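Local coordinates for protein polymerase X (Deinococcus radiodurans, PDB 2W9M) that probably extends DNA by adding deoxyribonucleotides to a growing strand during repair, as a family X polymerase that also carries a zinc-binding PHP domain, at residues A[471-479]-A[501-509]; A[266-275]-A[289-297]. One frame throughout, in Å; residues are numbered along the deposited sequence.

Coming from the N terminus, the chain first reaches contact 2, where 289-297 returns to 266-275 and closes a loop of 13 residues within the polymerase thumb. That loop holds the rest of a small antiparallel sheet and the start of helix 287-293. Far along the chain, contact 1 closes a second loop, of 21 residues, between 471-479 and 501-509, with strand 485-489 inside it; this ties two neighbouring helices of the zinc-binding PHP domain. The two loops follow in series, neither nested nor crossing. Their centres lie about 38 Å apart and their nearest atoms about 17 Å, so thumb contact and PHP contact do not touch.

Contact 1 (A[471-479]-A[501-509]); sequences DLDAVLGAC and EALRWRERL
Leu472 faces Glu501 where helix 472-479 passes helix 501-505, the axes of these short segments 12.1 Å apart and inclined at 49°; beyond the second helix the chain turns to bring Leu509 beside Cys479. Leu472 CD1 packs on Glu501 CG at 3.6 Å. Trp505 fills the gap between the two segments, against Asp473, Leu476 and Gly477. With CG beside its own backbone N (chi1 -77°), the indole reaches across to the first helix, where Leu476 CD1 sits over the face of its five-membered ring, 3.5 Å from the centroid, in a CH-pi contact. The far corner of the ring abuts the helix backbone, Trp505 CH2 lying 3.5 Å from Gly477 N. The other methyl of Leu476, CD2, meets Leu509 CD1 at 4.1 Å.

Toward the surface, Arg504 grips the Asp473 carboxylate end-on, the two groups nearly coplanar: NH2 to OD1 is 3.0 Å and almost straight (175°), NH1 to OD2 is 3.2 Å, and both oxygens offer syn lone pairs. Arg504 NH1 also bonds Glu501 OE1 at 2.7 Å. Trp505 NE1 adds a weak bond to Asp473 OD2. With an alanine at Trp505, Leu476 CD1 would probably lose the ring face it rests on, and a gap would open beside Gly477. Trp505 CZ3 lies over the guanidinium of Arg508, itself salt-bridged to Glu480.

These are adjacent helices of the beta/alpha PHP domain, joined through strand 485-489. The salt-bridge network flanks the Trp505-Leu476 packing, and Arg504 NH1, bonded to both carboxylates from one side, is likely to offset the repulsion between Asp473 and Glu501.

Contact 2 (A[266-275]-A[289-297]); sequences RGFTLTAGGL and VVFHALDLP
Phe268 and Leu294 make the close centre of this contact, where the loop leading into a beta hairpin meets the residue just after helix 287-293. Their side chains run past each other in opposite directions, and Leu294 CD2 lies over the phenyl face, 3.8 Å from the ring centroid and 24° off its normal, a CH-pi contact. Leu275 comes in beside them from the second hairpin strand. Its first torsion (chi1 -174°) sets CG opposite the backbone N, and CD2 extends onto the helix, 3.7 Å from Ala293 CB and 4.2 Å from Leu294 CD2. Deeper in, Val290 CG1 meets Leu275 CD2 at 4.3 Å and Leu270 CD1 at 4.4 Å. Helix 253-264 borders the same apolar cluster, Ala263 touching both Leu270 and Leu294.

Against these buried side chains, the solvent side rests on a single exposed arginine. Arg266 extends its chain from CG to NE, which carries the guanidinium to Leu296, and lays one face of it on Leu296 CD1, 3.3 Å from Arg266 NH2. Its NH1 comes within 3.0 Å of Leu294 O. The carboxylate of Asp295 stays farther off, OD2 being 6.3 Å from Arg266 NH1, so any attraction there acts at a distance.

Helices 253-264 and 287-293 both end in Schellman motifs. Gly267 is the C-prime residue that turns the chain out of the first toward the hairpin; Asp295, also with positive phi, is that of the second, turning the chain on toward Leu296. Between the strands, a type I turn from Thr271 to Gly274 closes the hairpin tightly. A small antiparallel sheet packed on short helices in this way belongs to the thumb of family X DNA polymerases.

Contact 1 (A[471-479]-A[501-509])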
loop_
_atom_site.group_PDB
_atom_site.type_symbol
_atom_site.label_atom_id
_atom_site.label_comp_id
_atom_site.label_asym_id
_atom_site.label_seq_id
_atom_site.Cartn_x
_atom_site.Cartn_y
_atom_site.Cartn_z
ATOM N N ASP A 471 -5.448 2.268 -20.877
ATOM C CA ASP A 471 -4.565 3.290 -21.420
ATOM C C ASP A 471 -4.416 4.430 -20.419
ATOM O O ASP A 471 -5.162 5.408 -20.463
ATOM C CB ASP A 471 -5.122 3.821 -22.739
ATOM C CG ASP A 471 -4.273 4.930 -23.323
ATOM O OD1 ASP A 471 -3.100 5.073 -22.906
ATOM O OD2 ASP A 471 -4.779 5.658 -24.203
ATOM N N LEU A 472 -3.443 4.301 -19.525
ATOM C CA LEU A 472 -3.309 5.227 -18.408
ATOM C C LEU A 472 -3.246 6.687 -18.859
ATOM O O LEU A 472 -3.886 7.553 -18.261
ATOM C CB LEU A 472 -2.084 4.878 -17.565
ATOM C CG LEU A 472 -2.256 4.816 -16.046
ATOM C CD1 LEU A 472 -0.988 5.309 -15.366
ATOM C CD2 LEU A 472 -3.455 5.612 -15.561
ATOM N N ASP A 473 -2.485 6.958 -19.914
ATOM C CA ASP A 473 -2.307 8.330 -20.397
ATOM C C ASP A 473 -3.620 8.992 -20.811
ATOM O O ASP A 473 -3.835 10.177 -20.551
ATOM C CB ASP A 473 -1.295 8.384 -21.547
ATOM C CG ASP A 473 0.147 8.372 -21.058
ATOM O OD1 ASP A 473 1.068 8.541 -21.892
ATOM O OD2 ASP A 473 0.361 8.201 -19.837
ATOM N N ALA A 474 -4.493 8.229 -21.461
ATOM C CA ALA A 474 -5.816 8.729 -21.814
ATOM C C ALA A 474 -6.606 9.083 -20.556
ATOM O O ALA A 474 -7.217 10.154 -20.476
ATOM C CB ALA A 474 -6.570 7.699 -22.638
ATOM N N VAL A 475 -6.586 8.184 -19.575
ATOM C CA VAL A 475 -7.325 8.395 -18.332
ATOM C C VAL A 475 -6.795 9.607 -17.571
ATOM O O VAL A 475 -7.570 10.454 -17.129
ATOM C CB VAL A 475 -7.280 7.162 -17.411
ATOM C CG1 VAL A 475 -7.988 7.462 -16.102
ATOM C CG2 VAL A 475 -7.916 5.967 -18.096
ATOM N N LEU A 476 -5.475 9.685 -17.430
ATOM C CA LEU A 476 -4.844 10.807 -16.744
ATOM C C LEU A 476 -5.145 12.128 -17.447
ATOM O O LEU A 476 -5.333 13.156 -16.799
ATOM C CB LEU A 476 -3.333 10.592 -16.624
ATOM C CG LEU A 476 -2.886 9.461 -15.700
ATOM C CD1 LEU A 476 -1.377 9.479 -15.508
ATOM C CD2 LEU A 476 -3.590 9.564 -14.360
ATOM N N GLY A 477 -5.192 12.094 -18.775
ATOM C CA GLY A 477 -5.561 13.264 -19.552
ATOM C C GLY A 477 -6.960 13.722 -19.186
ATOM O O GLY A 477 -7.216 14.918 -19.036
ATOM N N ALA A 478 -7.866 12.761 -19.031
ATOM C CA ALA A 478 -9.235 13.058 -18.629
ATOM C C ALA A 478 -9.285 13.660 -17.225
ATOM O O ALA A 478 -10.148 14.486 -16.926
ATOM C CB ALA A 478 -10.091 11.818 -18.714
ATOM N N CYS A 479 -8.353 13.253 -16.367
ATOM C CA CYS A 479 -8.260 13.821 -15.023
ATOM C C CYS A 479 -7.842 15.280 -15.105
ATOM O O CYS A 479 -8.415 16.142 -14.437
ATOM C CB CYS A 479 -7.248 13.050 -14.167
ATOM S SG CYS A 479 -7.795 11.419 -13.631
ATOM N N GLU A 501 4.786 7.015 -13.351
ATOM C CA GLU A 501 3.757 7.772 -14.057
ATOM C C GLU A 501 3.553 9.154 -13.438
ATOM O O GLU A 501 3.270 10.119 -14.146
ATOM C CB GLU A 501 2.441 6.998 -14.091
ATOM C CG GLU A 501 2.529 5.665 -14.823
ATOM C CD GLU A 501 2.884 5.820 -16.295
ATOM O OE1 GLU A 501 2.877 6.963 -16.801
ATOM O OE2 GLU A 501 3.167 4.793 -16.948
ATOM N N ALA A 502 3.706 9.243 -12.121
ATOM C CA ALA A 502 3.647 10.521 -11.417
ATOM C C ALA A 502 4.787 11.440 -11.848
ATOM O O ALA A 502 4.612 12.650 -11.961
ATOM C CB ALA A 502 3.691 10.299 -9.914
ATOM N N LEU A 503 5.959 10.857 -12.077
ATOM C CA LEU A 503 7.119 11.610 -12.546
ATOM C C LEU A 503 6.829 12.254 -13.897
ATOM O O LEU A 503 7.188 13.403 -14.134
ATOM C CB LEU A 503 8.350 10.699 -12.650
ATOM C CG LEU A 503 9.653 11.344 -13.130
ATOM C CD1 LEU A 503 10.067 12.482 -12.214
ATOM C CD2 LEU A 503 10.758 10.305 -13.226
ATOM N N ARG A 504 6.169 11.508 -14.776
ATOM C CA ARG A 504 5.843 12.002 -16.110
ATOM C C ARG A 504 4.755 13.072 -16.104
ATOM O O ARG A 504 4.704 13.913 -16.998
ATOM C CB ARG A 504 5.421 10.844 -17.020
ATOM C CG ARG A 504 6.571 9.958 -17.468
ATOM C CD ARG A 504 6.089 8.774 -18.294
ATOM N NE ARG A 504 5.511 9.179 -19.573
ATOM C CZ ARG A 504 4.268 8.905 -19.957
ATOM N NH1 ARG A 504 3.461 8.219 -19.163
ATOM N NH2 ARG A 504 3.830 9.307 -21.143
ATOM N N TRP A 505 3.883 13.037 -15.099
ATOM C CA TRP A 505 2.703 13.903 -15.071
ATOM C C TRP A 505 2.751 14.975 -13.985
ATOM O O TRP A 505 1.764 15.682 -13.769
ATOM C CB TRP A 505 1.431 13.063 -14.893
ATOM C CG TRP A 505 0.971 12.369 -16.137
ATOM C CD1 TRP A 505 1.413 11.173 -16.624
ATOM C CD2 TRP A 505 -0.034 12.827 -17.053
ATOM N NE1 TRP A 505 0.748 10.858 -17.788
ATOM C CE2 TRP A 505 -0.146 11.861 -18.073
ATOM C CE3 TRP A 505 -0.852 13.963 -17.109
ATOM C CZ2 TRP A 505 -1.037 11.993 -19.136
ATOM C CZ3 TRP A 505 -1.737 14.095 -18.162
ATOM C CH2 TRP A 505 -1.823 13.117 -19.162
ATOM N N ARG A 506 3.891 15.099 -13.311
ATOM C CA ARG A 506 4.016 16.014 -12.175
ATOM C C ARG A 506 3.685 17.470 -12.495
ATOM O O ARG A 506 3.367 18.247 -11.595
ATOM C CB ARG A 506 5.404 15.923 -11.529
ATOM C CG ARG A 506 6.572 15.823 -12.498
ATOM C CD ARG A 506 7.873 16.176 -11.790
ATOM N NE ARG A 506 8.175 17.597 -11.926
ATOM C CZ ARG A 506 8.690 18.352 -10.961
ATOM N NH1 ARG A 506 8.945 17.825 -9.774
ATOM N NH2 ARG A 506 8.936 19.637 -11.180
ATOM N N GLU A 507 3.762 17.836 -13.769
ATOM C CA GLU A 507 3.503 19.209 -14.187
ATOM C C GLU A 507 2.027 19.434 -14.478
ATOM O O GLU A 507 1.574 20.574 -14.560
ATOM C CB GLU A 507 4.307 19.542 -15.445
ATOM C CG GLU A 507 5.798 19.269 -15.342
ATOM C CD GLU A 507 6.560 20.412 -14.706
ATOM O OE1 GLU A 507 6.051 20.996 -13.725
ATOM O OE2 GLU A 507 7.671 20.727 -15.187
ATOM N N ARG A 508 1.276 18.346 -14.630
ATOM C CA ARG A 508 -0.082 18.436 -15.160
ATOM C C ARG A 508 -1.191 18.015 -14.191
ATOM O O ARG A 508 -2.368 18.268 -14.439
ATOM C CB ARG A 508 -0.188 17.643 -16.467
ATOM C CG ARG A 508 0.854 18.049 -17.506
ATOM C CD ARG A 508 0.303 17.945 -18.920
ATOM N NE ARG A 508 0.502 16.625 -19.507
ATOM C CZ ARG A 508 -0.261 16.117 -20.472
ATOM N NH1 ARG A 508 -1.288 16.815 -20.941
ATOM N NH2 ARG A 508 -0.005 14.908 -20.957
ATOM N N LEU A 509 -0.823 17.377 -13.088
ATOM C CA LEU A 509 -1.824 16.898 -12.142
ATOM C C LEU A 509 -1.546 17.368 -10.721
ATOM O O LEU A 509 -0.404 17.664 -10.360
ATOM C CB LEU A 509 -1.896 15.368 -12.160
ATOM C CG LEU A 509 -2.176 14.696 -13.502
ATOM C CD1 LEU A 509 -1.880 13.203 -13.424
ATOM C CD2 LEU A 509 -3.609 14.944 -13.925
#

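Contact 2 (A[266-275]-A[289-297])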
loop_
_atom_site.group_PDB
_atom_site.type_symbol
_atom_site.label_atom_id
_atom_site.label_comp_id
_atom_site.label_asym_id
_atom_site.label_seq_id
_atom_site.Cartn_x
_atom_site.Cartn_y
_atom_site.Cartn_z
ATOM N N ARG A 266 37.742 9.255 -14.749
ATOM C CA ARG A 266 38.465 10.389 -14.186
ATOM C C ARG A 266 39.744 9.980 -13.468
ATOM O O ARG A 266 40.377 10.799 -12.798
ATOM C CB ARG A 266 37.553 11.176 -13.248
ATOM C CG ARG A 266 36.369 11.780 -13.961
ATOM C CD ARG A 266 35.222 12.032 -13.015
ATOM N NE ARG A 266 33.970 12.204 -13.741
ATOM C CZ ARG A 266 33.366 13.373 -13.918
ATOM N NH1 ARG A 266 33.896 14.477 -13.410
ATOM N NH2 ARG A 266 32.227 13.435 -14.596
ATOM N N GLY A 267 40.117 8.712 -13.607
ATOM C CA GLY A 267 41.388 8.233 -13.093
ATOM C C GLY A 267 41.309 7.606 -11.718
ATOM O O GLY A 267 42.322 7.164 -11.173
ATOM N N PHE A 268 40.107 7.565 -11.153
ATOM C CA PHE A 268 39.908 6.961 -9.842
ATOM C C PHE A 268 39.441 5.522 -9.976
ATOM O O PHE A 268 38.949 5.116 -11.026
ATOM C CB PHE A 268 38.867 7.742 -9.036
ATOM C CG PHE A 268 39.180 9.198 -8.884
ATOM C CD1 PHE A 268 38.731 10.114 -9.820
ATOM C CD2 PHE A 268 39.908 9.655 -7.799
ATOM C CE1 PHE A 268 39.008 11.461 -9.684
ATOM C CE2 PHE A 268 40.191 10.998 -7.657
ATOM C CZ PHE A 268 39.738 11.903 -8.603
ATOM N N THR A 269 39.605 4.754 -8.906
ATOM C CA THR A 269 38.989 3.438 -8.804
ATOM C C THR A 269 38.088 3.410 -7.572
ATOM O O THR A 269 38.568 3.534 -6.443
ATOM C CB THR A 269 40.042 2.314 -8.721
ATOM O OG1 THR A 269 40.699 2.182 -9.988
ATOM C CG2 THR A 269 39.387 0.989 -8.359
ATOM N N LEU A 270 36.782 3.269 -7.790
ATOM C CA LEU A 270 35.821 3.262 -6.686
ATOM C C LEU A 270 35.494 1.833 -6.272
ATOM O O LEU A 270 35.066 1.022 -7.089
ATOM C CB LEU A 270 34.538 4.005 -7.069
ATOM C CG LEU A 270 33.923 4.916 -5.998
ATOM C CD1 LEU A 270 32.428 5.104 -6.226
ATOM C CD2 LEU A 270 34.177 4.374 -4.608
ATOM N N THR A 271 35.702 1.534 -4.996
ATOM C CA THR A 271 35.481 0.195 -4.466
ATOM C C THR A 271 34.906 0.295 -3.055
ATOM O O THR A 271 35.005 1.341 -2.414
ATOM C CB THR A 271 36.803 -0.608 -4.451
ATOM O OG1 THR A 271 37.142 -0.990 -5.789
ATOM C CG2 THR A 271 36.688 -1.858 -3.591
ATOM N N ALA A 272 34.287 -0.783 -2.581
ATOM C CA ALA A 272 33.775 -0.833 -1.215
ATOM C C ALA A 272 34.902 -0.578 -0.224
ATOM O O ALA A 272 34.666 -0.182 0.915
ATOM C CB ALA A 272 33.124 -2.177 -0.944
ATOM N N GLY A 273 36.130 -0.809 -0.675
ATOM C CA GLY A 273 37.309 -0.570 0.137
ATOM C C GLY A 273 37.705 0.893 0.175
ATOM O O GLY A 273 38.551 1.294 0.973
ATOM N N GLY A 274 37.098 1.691 -0.695
ATOM C CA GLY A 274 37.330 3.122 -0.691
ATOM C C GLY A 274 37.584 3.716 -2.062
ATOM O O GLY A 274 37.505 3.027 -3.081
ATOM N N LEU A 275 37.885 5.010 -2.080
ATOM C CA LEU A 275 38.200 5.718 -3.312
ATOM C C LEU A 275 39.714 5.857 -3.446
ATOM O O LEU A 275 40.388 6.291 -2.511
ATOM C CB LEU A 275 37.535 7.096 -3.308
ATOM C CG LEU A 275 37.632 7.931 -4.583
ATOM C CD1 LEU A 275 36.949 7.221 -5.740
ATOM C CD2 LEU A 275 37.018 9.297 -4.359
ATOM N N VAL A 289 31.561 13.444 0.233
ATOM C CA VAL A 289 32.994 13.574 -0.007
ATOM C C VAL A 289 33.406 12.934 -1.335
ATOM O O VAL A 289 34.241 13.477 -2.060
ATOM C CB VAL A 289 33.813 12.964 1.147
ATOM C CG1 VAL A 289 35.292 13.172 0.912
ATOM C CG2 VAL A 289 33.394 13.573 2.477
ATOM N N VAL A 290 32.817 11.784 -1.655
ATOM C CA VAL A 290 33.102 11.102 -2.916
ATOM C C VAL A 290 32.690 11.955 -4.109
ATOM O O VAL A 290 33.424 12.061 -5.089
ATOM C CB VAL A 290 32.381 9.748 -3.016
ATOM C CG1 VAL A 290 32.709 9.067 -4.331
ATOM C CG2 VAL A 290 32.770 8.866 -1.865
ATOM N N PHE A 291 31.508 12.554 -4.026
ATOM C CA PHE A 291 31.032 13.430 -5.090
ATOM C C PHE A 291 31.974 14.618 -5.279
ATOM O O PHE A 291 32.309 14.975 -6.408
ATOM C CB PHE A 291 29.609 13.920 -4.804
ATOM C CG PHE A 291 28.540 12.906 -5.105
ATOM C CD1 PHE A 291 27.871 12.253 -4.079
ATOM C CD2 PHE A 291 28.195 12.613 -6.414
ATOM C CE1 PHE A 291 26.881 11.325 -4.352
ATOM C CE2 PHE A 291 27.205 11.681 -6.696
ATOM C CZ PHE A 291 26.547 11.038 -5.663
ATOM N N HIS A 292 32.400 15.228 -4.175
ATOM C CA HIS A 292 33.343 16.343 -4.239
ATOM C C HIS A 292 34.639 15.935 -4.928
ATOM O O HIS A 292 35.183 16.683 -5.737
ATOM C CB HIS A 292 33.654 16.885 -2.843
ATOM C CG HIS A 292 32.695 17.934 -2.373
ATOM N ND1 HIS A 292 31.785 17.713 -1.362
ATOM C CD2 HIS A 292 32.507 19.213 -2.777
ATOM C CE1 HIS A 292 31.078 18.812 -1.161
ATOM N NE2 HIS A 292 31.496 19.736 -2.007
ATOM N N ALA A 293 35.123 14.741 -4.603
ATOM C CA ALA A 293 36.385 14.242 -5.142
ATOM C C ALA A 293 36.328 13.989 -6.647
ATOM O O ALA A 293 37.342 14.069 -7.337
ATOM C CB ALA A 293 36.807 12.976 -4.407
ATOM N N LEU A 294 35.139 13.675 -7.150
ATOM C CA LEU A 294 34.963 13.396 -8.568
ATOM C C LEU A 294 34.434 14.633 -9.280
ATOM O O LEU A 294 34.082 14.574 -10.458
ATOM C CB LEU A 294 34.003 12.219 -8.774
ATOM C CG LEU A 294 34.277 10.920 -8.007
ATOM C CD1 LEU A 294 33.338 9.812 -8.462
ATOM C CD2 LEU A 294 35.727 10.476 -8.156
ATOM N N ASP A 295 34.386 15.752 -8.559
ATOM C CA ASP A 295 33.804 16.992 -9.077
ATOM C C ASP A 295 32.422 16.763 -9.686
ATOM O O ASP A 295 32.137 17.205 -10.801
ATOM C CB ASP A 295 34.736 17.667 -10.087
ATOM C CG ASP A 295 35.653 18.691 -9.439
ATOM O OD1 ASP A 295 35.387 19.081 -8.280
ATOM O OD2 ASP A 295 36.636 19.111 -10.089
ATOM N N LEU A 296 31.571 16.068 -8.939
ATOM C CA LEU A 296 30.214 15.766 -9.369
ATOM C C LEU A 296 29.198 16.420 -8.444
ATOM O O LEU A 296 29.457 16.594 -7.250
ATOM C CB LEU A 296 29.988 14.252 -9.386
ATOM C CG LEU A 296 30.129 13.523 -10.723
ATOM C CD1 LEU A 296 31.022 14.286 -11.685
ATOM C CD2 LEU A 296 30.634 12.097 -10.509
ATOM N N PRO A 297 28.039 16.803 -8.997
ATOM C CA PRO A 297 26.919 17.310 -8.195
ATOM C C PRO A 297 26.314 16.185 -7.365
ATOM O O PRO A 297 26.148 15.077 -7.872
ATOM C CB PRO A 297 25.916 17.762 -9.259
ATOM C CG PRO A 297 26.281 16.947 -10.477
ATOM C CD PRO A 297 27.773 16.928 -10.439
#